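Local coordinates for protein methyl transferase from Methanosarcina acetivorans (Methanosarcina acetivorans, PDB 6MRO) that probably transfers methyl groups from S-adenosylmethionine to an acceptor, and binds S-adenosylhomocysteine and calcium ions, at residues V57-K71 with V81-F95. The protein carries 1 engineered substitution. Numbering follows the deposited sequence.
Sequences VTGIDLAKRAISDAK and VNFIVGNVLEMDQLF. Engineered in segment 57-71: Arg65 (natural residue Asp). With SAH (S-adenosyl-L-homocysteine), chain B.
Ile84 N binds Gly59 O (2.8 Å), one of five backbone hydrogen bonds that join the parallel strand 57-61 to strand 82-85 and to Gly86 just beyond it. Together with the intervening helix they form a beta-alpha-beta unit at one border of the Rossmann-like methyltransferase sheet, and they illustrate how such a unit presents a cofactor site at the C-terminal ends of its strands. Beside the backbone bonds, the side-chain amide of Asn82 adds a sixth, ND2 donating at 3.2 Å to Thr58 OG1, which lies nearly in the amide plane.

Apolar packing differs on the two faces. On the helix side the Phe83 ring is sandwiched: Ala70 CB sits 3.5 Å from the ring centroid in a CH-pi contact, while Val81 CG1 lies over the opposite face. The ring runs past Gly59, where a side chain would clash with it. Ile67 lays CB and both its branches against Val85 CG2. On the other face Ile60, its chain extended with CG1 anti to the backbone N (chi1 178°), carries CD1 past Gly86 to Leu94 CD1 at 3.5 Å, and its CG2 branch meets Val88 CG2.

Polar groups at the strand ends hold S-adenosylhomocysteine. Asp61 takes both ribose hydroxyls, OD1 from O2' (2.7 Å) and OD2 from O3' (2.5 Å); OD1 also accepts from Ala63 N through its anti lone pair, an Asx turn that leads into the helix, and Gly42 N binds OD2. An alanine here would remove the carboxylate and probably leave both hydroxyls without their acceptor and the turn into the helix less firmly fixed. Leu62 CD1 lies against the adenine, whose N6 donates to Asn87 OD1 (2.9 Å), an oxygen that also receives Leu89 N. Val88 N adds a nearly straight bond of 2.9 Å to adenine N1.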
loop_
_atom_site.group_PDB
_atom_site.type_symbol
_atom_site.label_atom_id
_atom_site.label_comp_id
_atom_site.label_asym_id
_atom_site.label_seq_id
_atom_site.Cartn_x
_atom_site.Cartn_y
_atom_site.Cartn_z
ATOM N N VAL A 57 3.150 11.386 7.633
ATOM C CA VAL A 57 3.270 10.058 7.041
ATOM C C VAL A 57 4.098 9.140 7.925
ATOM O O VAL A 57 5.180 9.515 8.397
ATOM C CB VAL A 57 3.871 10.115 5.630
ATOM C CG1 VAL A 57 3.935 8.698 5.037
ATOM C CG2 VAL A 57 2.989 10.978 4.757
ATOM N N THR A 58 3.579 7.932 8.126
ATOM C CA THR A 58 4.319 6.798 8.666
ATOM C C THR A 58 4.376 5.711 7.606
ATOM O O THR A 58 3.377 5.433 6.942
ATOM C CB THR A 58 3.640 6.259 9.936
ATOM O OG1 THR A 58 3.662 7.271 10.953
ATOM C CG2 THR A 58 4.392 5.033 10.452
ATOM N N GLY A 59 5.553 5.112 7.431
ATOM C CA GLY A 59 5.672 3.970 6.546
ATOM C C GLY A 59 6.223 2.771 7.288
ATOM O O GLY A 59 7.183 2.911 8.048
ATOM N N ILE A 60 5.635 1.594 7.089
ATOM C CA ILE A 60 6.042 0.382 7.788
ATOM C C ILE A 60 6.385 -0.696 6.764
ATOM O O ILE A 60 5.693 -0.860 5.751
ATOM C CB ILE A 60 4.945 -0.090 8.767
ATOM C CG1 ILE A 60 5.360 -1.389 9.451
ATOM C CG2 ILE A 60 3.576 -0.192 8.061
ATOM C CD1 ILE A 60 4.493 -1.740 10.615
ATOM N N ASP A 61 7.485 -1.409 7.007
ATOM C CA ASP A 61 7.883 -2.482 6.105
ATOM C C ASP A 61 8.723 -3.477 6.887
ATOM O O ASP A 61 9.425 -3.104 7.828
ATOM C CB ASP A 61 8.667 -1.940 4.902
ATOM C CG ASP A 61 8.695 -2.915 3.725
ATOM O OD1 ASP A 61 9.405 -3.944 3.802
ATOM O OD2 ASP A 61 8.013 -2.645 2.710
ATOM N N LEU A 62 8.647 -4.744 6.472
ATOM C CA LEU A 62 9.421 -5.806 7.117
ATOM C C LEU A 62 10.918 -5.689 6.840
ATOM O O LEU A 62 11.735 -6.099 7.670
ATOM C CB LEU A 62 8.921 -7.169 6.638
ATOM C CG LEU A 62 7.724 -7.802 7.335
ATOM C CD1 LEU A 62 7.367 -9.102 6.609
ATOM C CD2 LEU A 62 8.050 -8.065 8.805
ATOM N N ALA A 63 11.299 -5.129 5.703
ATOM C CA ALA A 63 12.683 -5.179 5.236
ATOM C C ALA A 63 13.457 -3.988 5.781
ATOM O O ALA A 63 13.174 -2.847 5.413
ATOM C CB ALA A 63 12.710 -5.182 3.710
ATOM N N LYS A 64 14.464 -4.246 6.629
ATOM C CA LYS A 64 15.255 -3.139 7.147
ATOM C C LYS A 64 15.976 -2.401 6.030
ATOM O O LYS A 64 16.142 -1.179 6.098
ATOM C CB LYS A 64 16.264 -3.620 8.191
ATOM C CG LYS A 64 15.692 -4.521 9.260
ATOM C CD LYS A 64 16.778 -4.961 10.246
ATOM C CE LYS A 64 17.961 -5.572 9.512
ATOM N NZ LYS A 64 17.596 -6.816 8.763
ATOM N N ARG A 65 16.427 -3.126 5.000
ATOM C CA ARG A 65 17.107 -2.471 3.886
ATOM C C ARG A 65 16.194 -1.464 3.196
ATOM O O ARG A 65 16.617 -0.344 2.876
ATOM C CB ARG A 65 17.613 -3.521 2.895
ATOM C CG ARG A 65 18.042 -2.974 1.536
ATOM C CD ARG A 65 19.294 -2.147 1.651
ATOM N NE ARG A 65 19.846 -1.789 0.347
ATOM C CZ ARG A 65 20.736 -2.520 -0.319
ATOM N NH1 ARG A 65 21.168 -3.668 0.188
ATOM N NH2 ARG A 65 21.191 -2.109 -1.497
ATOM N N ALA A 66 14.935 -1.839 2.956
ATOM C CA ALA A 66 14.014 -0.901 2.327
ATOM C C ALA A 66 13.776 0.308 3.226
ATOM O O ALA A 66 13.825 1.459 2.768
ATOM C CB ALA A 66 12.700 -1.610 1.994
ATOM N N ILE A 67 13.519 0.064 4.517
ATOM C CA ILE A 67 13.314 1.162 5.461
ATOM C C ILE A 67 14.553 2.060 5.528
ATOM O O ILE A 67 14.442 3.294 5.525
ATOM C CB ILE A 67 12.912 0.608 6.844
ATOM C CG1 ILE A 67 11.485 0.004 6.789
ATOM C CG2 ILE A 67 13.030 1.698 7.939
ATOM C CD1 ILE A 67 10.396 0.975 6.316
ATOM N N SER A 68 15.749 1.457 5.566
ATOM C CA SER A 68 16.973 2.255 5.606
ATOM C C SER A 68 17.114 3.112 4.356
ATOM O O SER A 68 17.473 4.294 4.439
ATOM C CB SER A 68 18.191 1.343 5.767
ATOM O OG SER A 68 18.177 0.709 7.030
ATOM N N ASP A 69 16.842 2.528 3.185
ATOM C CA ASP A 69 16.889 3.293 1.943
ATOM C C ASP A 69 15.789 4.345 1.892
ATOM O O ASP A 69 16.012 5.441 1.366
ATOM C CB ASP A 69 16.786 2.356 0.733
ATOM C CG ASP A 69 18.035 1.512 0.541
ATOM O OD1 ASP A 69 19.103 1.892 1.059
ATOM O OD2 ASP A 69 17.940 0.458 -0.108
ATOM N N ALA A 70 14.602 4.034 2.431
ATOM C CA ALA A 70 13.507 5.002 2.464
ATOM C C ALA A 70 13.878 6.207 3.316
ATOM O O ALA A 70 13.644 7.358 2.925
ATOM C CB ALA A 70 12.225 4.347 3.005
ATOM N N LYS A 71 14.460 5.949 4.490
ATOM C CA LYS A 71 14.890 7.024 5.382
ATOM C C LYS A 71 15.895 7.942 4.700
ATOM O O LYS A 71 15.767 9.170 4.758
ATOM C CB LYS A 71 15.492 6.432 6.653
ATOM C CG LYS A 71 14.511 5.787 7.603
ATOM C CD LYS A 71 15.262 5.207 8.800
ATOM C CE LYS A 71 14.315 4.801 9.925
ATOM N NZ LYS A 71 15.036 3.996 10.950
ATOM N N VAL A 81 9.359 11.927 7.384
ATOM C CA VAL A 81 8.508 10.772 7.356
ATOM C C VAL A 81 8.947 9.864 8.474
ATOM O O VAL A 81 10.109 9.787 8.729
ATOM C CB VAL A 81 8.602 9.952 6.065
ATOM C CG1 VAL A 81 7.690 8.751 6.146
ATOM C CG2 VAL A 81 8.285 10.754 4.849
ATOM N N ASN A 82 8.007 9.185 9.121
ATOM C CA ASN A 82 8.260 8.222 10.198
ATOM C C ASN A 82 8.329 6.820 9.585
ATOM O O ASN A 82 7.321 6.128 9.452
ATOM C CB ASN A 82 7.166 8.349 11.255
ATOM C CG ASN A 82 7.328 7.389 12.417
ATOM O OD1 ASN A 82 8.427 7.146 12.902
ATOM N ND2 ASN A 82 6.206 6.848 12.882
ATOM N N PHE A 83 9.534 6.396 9.193
ATOM C CA PHE A 83 9.739 5.079 8.590
ATOM C C PHE A 83 10.134 4.082 9.672
ATOM O O PHE A 83 11.080 4.328 10.436
ATOM C CB PHE A 83 10.830 5.129 7.515
ATOM C CG PHE A 83 10.364 5.667 6.189
ATOM C CD1 PHE A 83 9.373 5.019 5.466
ATOM C CD2 PHE A 83 10.932 6.819 5.659
ATOM C CE1 PHE A 83 8.950 5.515 4.242
ATOM C CE2 PHE A 83 10.523 7.314 4.444
ATOM C CZ PHE A 83 9.525 6.663 3.731
ATOM N N ILE A 84 9.420 2.964 9.752
ATOM C CA ILE A 84 9.688 1.990 10.804
ATOM C C ILE A 84 9.684 0.584 10.227
ATOM O O ILE A 84 8.912 0.264 9.315
ATOM C CB ILE A 84 8.692 2.105 11.986
ATOM C CG1 ILE A 84 7.263 1.769 11.575
ATOM C CG2 ILE A 84 8.742 3.496 12.609
ATOM C CD1 ILE A 84 6.284 1.889 12.733
ATOM N N VAL A 85 10.581 -0.247 10.753
ATOM C CA VAL A 85 10.601 -1.667 10.440
ATOM C C VAL A 85 9.535 -2.343 11.283
ATOM O O VAL A 85 9.493 -2.155 12.505
ATOM C CB VAL A 85 11.987 -2.271 10.723
ATOM C CG1 VAL A 85 11.961 -3.769 10.464
ATOM C CG2 VAL A 85 13.066 -1.593 9.869
ATOM N N GLY A 86 8.688 -3.138 10.650
ATOM C CA GLY A 86 7.599 -3.750 11.389
ATOM C C GLY A 86 6.739 -4.623 10.505
ATOM O O GLY A 86 6.840 -4.608 9.272
ATOM N N ASN A 87 5.872 -5.379 11.171
ATOM C CA ASN A 87 4.981 -6.346 10.543
ATOM C C ASN A 87 3.556 -5.815 10.606
ATOM O O ASN A 87 3.039 -5.568 11.695
ATOM C CB ASN A 87 5.075 -7.690 11.261
ATOM C CG ASN A 87 4.462 -8.811 10.477
ATOM O OD1 ASN A 87 3.496 -8.622 9.724
ATOM N ND2 ASN A 87 5.014 -10.005 10.652
ATOM N N VAL A 88 2.920 -5.663 9.445
ATOM C CA VAL A 88 1.556 -5.145 9.395
ATOM C C VAL A 88 0.601 -6.083 10.123
ATOM O O VAL A 88 -0.394 -5.641 10.706
ATOM C CB VAL A 88 1.144 -4.911 7.927
ATOM C CG1 VAL A 88 -0.377 -4.759 7.786
ATOM C CG2 VAL A 88 1.862 -3.670 7.394
ATOM N N LEU A 89 0.904 -7.383 10.137
ATOM C CA LEU A 89 0.097 -8.358 10.858
ATOM C C LEU A 89 0.292 -8.284 12.366
ATOM O O LEU A 89 -0.376 -9.028 13.097
ATOM C CB LEU A 89 0.414 -9.770 10.361
ATOM C CG LEU A 89 0.231 -10.027 8.863
ATOM C CD1 LEU A 89 0.560 -11.476 8.525
ATOM C CD2 LEU A 89 -1.183 -9.681 8.417
ATOM N N GLU A 90 1.184 -7.408 12.844
ATOM C CA GLU A 90 1.426 -7.210 14.269
ATOM C C GLU A 90 1.381 -5.736 14.660
ATOM O O GLU A 90 1.851 -5.379 15.747
ATOM C CB GLU A 90 2.783 -7.796 14.673
ATOM C CG GLU A 90 2.889 -9.301 14.566
ATOM C CD GLU A 90 4.331 -9.760 14.526
ATOM O OE1 GLU A 90 5.230 -8.904 14.680
ATOM O OE2 GLU A 90 4.567 -10.975 14.343
ATOM N N MET A 91 0.844 -4.863 13.809
ATOM C CA MET A 91 1.006 -3.442 14.087
ATOM C C MET A 91 0.058 -2.925 15.157
ATOM O O MET A 91 0.104 -1.732 15.470
ATOM C CB MET A 91 0.856 -2.612 12.807
ATOM C CG MET A 91 -0.493 -2.664 12.134
ATOM S SD MET A 91 -0.422 -1.653 10.657
ATOM C CE MET A 91 -2.005 -2.044 9.911
ATOM N N ASP A 92 -0.687 -3.803 15.783
ATOM C CA ASP A 92 -1.490 -3.387 16.916
ATOM C C ASP A 92 -0.552 -3.107 18.093
ATOM O O ASP A 92 -0.931 -2.470 19.029
ATOM C CB ASP A 92 -2.511 -4.424 17.262
ATOM C CG ASP A 92 -1.940 -5.761 17.494
ATOM O OD1 ASP A 92 -1.001 -6.197 16.852
ATOM O OD2 ASP A 92 -2.491 -6.451 18.320
ATOM N N GLN A 93 0.668 -3.613 18.038
ATOM C CA GLN A 93 1.634 -3.345 19.072
ATOM C C GLN A 93 2.452 -2.127 18.746
ATOM O O GLN A 93 3.259 -1.733 19.519
ATOM C CB GLN A 93 2.555 -4.507 19.285
ATOM C CG GLN A 93 1.908 -5.715 19.884
ATOM C CD GLN A 93 2.512 -6.091 21.228
ATOM O OE1 GLN A 93 3.487 -6.805 21.304
ATOM N NE2 GLN A 93 1.929 -5.613 22.270
ATOM N N LEU A 94 2.235 -1.548 17.569
ATOM C CA LEU A 94 2.908 -0.358 17.155
ATOM C C LEU A 94 2.018 0.858 17.140
ATOM O O LEU A 94 2.475 1.917 17.368
ATOM C CB LEU A 94 3.503 -0.520 15.760
ATOM C CG LEU A 94 4.521 -1.606 15.583
ATOM C CD1 LEU A 94 4.716 -1.909 14.142
ATOM C CD2 LEU A 94 5.815 -1.111 16.166
ATOM N N PHE A 95 0.748 0.681 16.829
ATOM C CA PHE A 95 -0.182 1.794 16.734
ATOM C C PHE A 95 -1.416 1.483 17.568
ATOM O O PHE A 95 -1.780 0.318 17.756
ATOM C CB PHE A 95 -0.611 2.081 15.278
ATOM C CG PHE A 95 0.523 2.086 14.280
ATOM C CD1 PHE A 95 0.570 1.139 13.262
ATOM C CD2 PHE A 95 1.535 3.039 14.352
ATOM C CE1 PHE A 95 1.598 1.139 12.337
ATOM C CE2 PHE A 95 2.569 3.047 13.424
ATOM C CZ PHE A 95 2.610 2.094 12.424
HETATM N N SAH B . 4.838 -0.277 -1.463
HETATM C CA SAH B . 6.194 -0.426 -2.024
HETATM C CB SAH B . 6.666 -1.869 -1.906
HETATM C CG SAH B . 5.677 -2.887 -2.473
HETATM S SD SAH B . 6.317 -4.578 -2.508
HETATM C C SAH B . 6.259 0.015 -3.478
HETATM O O SAH B . 5.225 0.304 -4.098
HETATM O OXT SAH B . 7.357 0.073 -4.052
HETATM C "C5'" SAH B . 5.509 -5.160 -0.985
HETATM C "C4'" SAH B . 6.233 -4.710 0.286
HETATM O "O4'" SAH B . 5.538 -5.220 1.417
HETATM C "C3'" SAH B . 7.686 -5.167 0.405
HETATM O "O3'" SAH B . 8.484 -4.013 0.625
HETATM C "C2'" SAH B . 7.669 -6.123 1.590
HETATM O "O2'" SAH B . 8.858 -6.131 2.367
HETATM C "C1'" SAH B . 6.480 -5.620 2.391
HETATM N N9 SAH B . 5.829 -6.610 3.256
HETATM C C8 SAH B . 5.446 -7.897 2.945
HETATM N N7 SAH B . 4.837 -8.427 4.019
HETATM C C5 SAH B . 4.807 -7.492 4.999
HETATM C C6 SAH B . 4.314 -7.496 6.301
HETATM N N6 SAH B . 3.727 -8.576 6.801
HETATM N N1 SAH B . 4.442 -6.368 7.068
HETATM C C2 SAH B . 5.048 -5.235 6.558
HETATM N N3 SAH B . 5.551 -5.229 5.276
HETATM C C4 SAH B . 5.413 -6.343 4.516
HETATM O O HOH W 1 12.969 3.117 12.440
#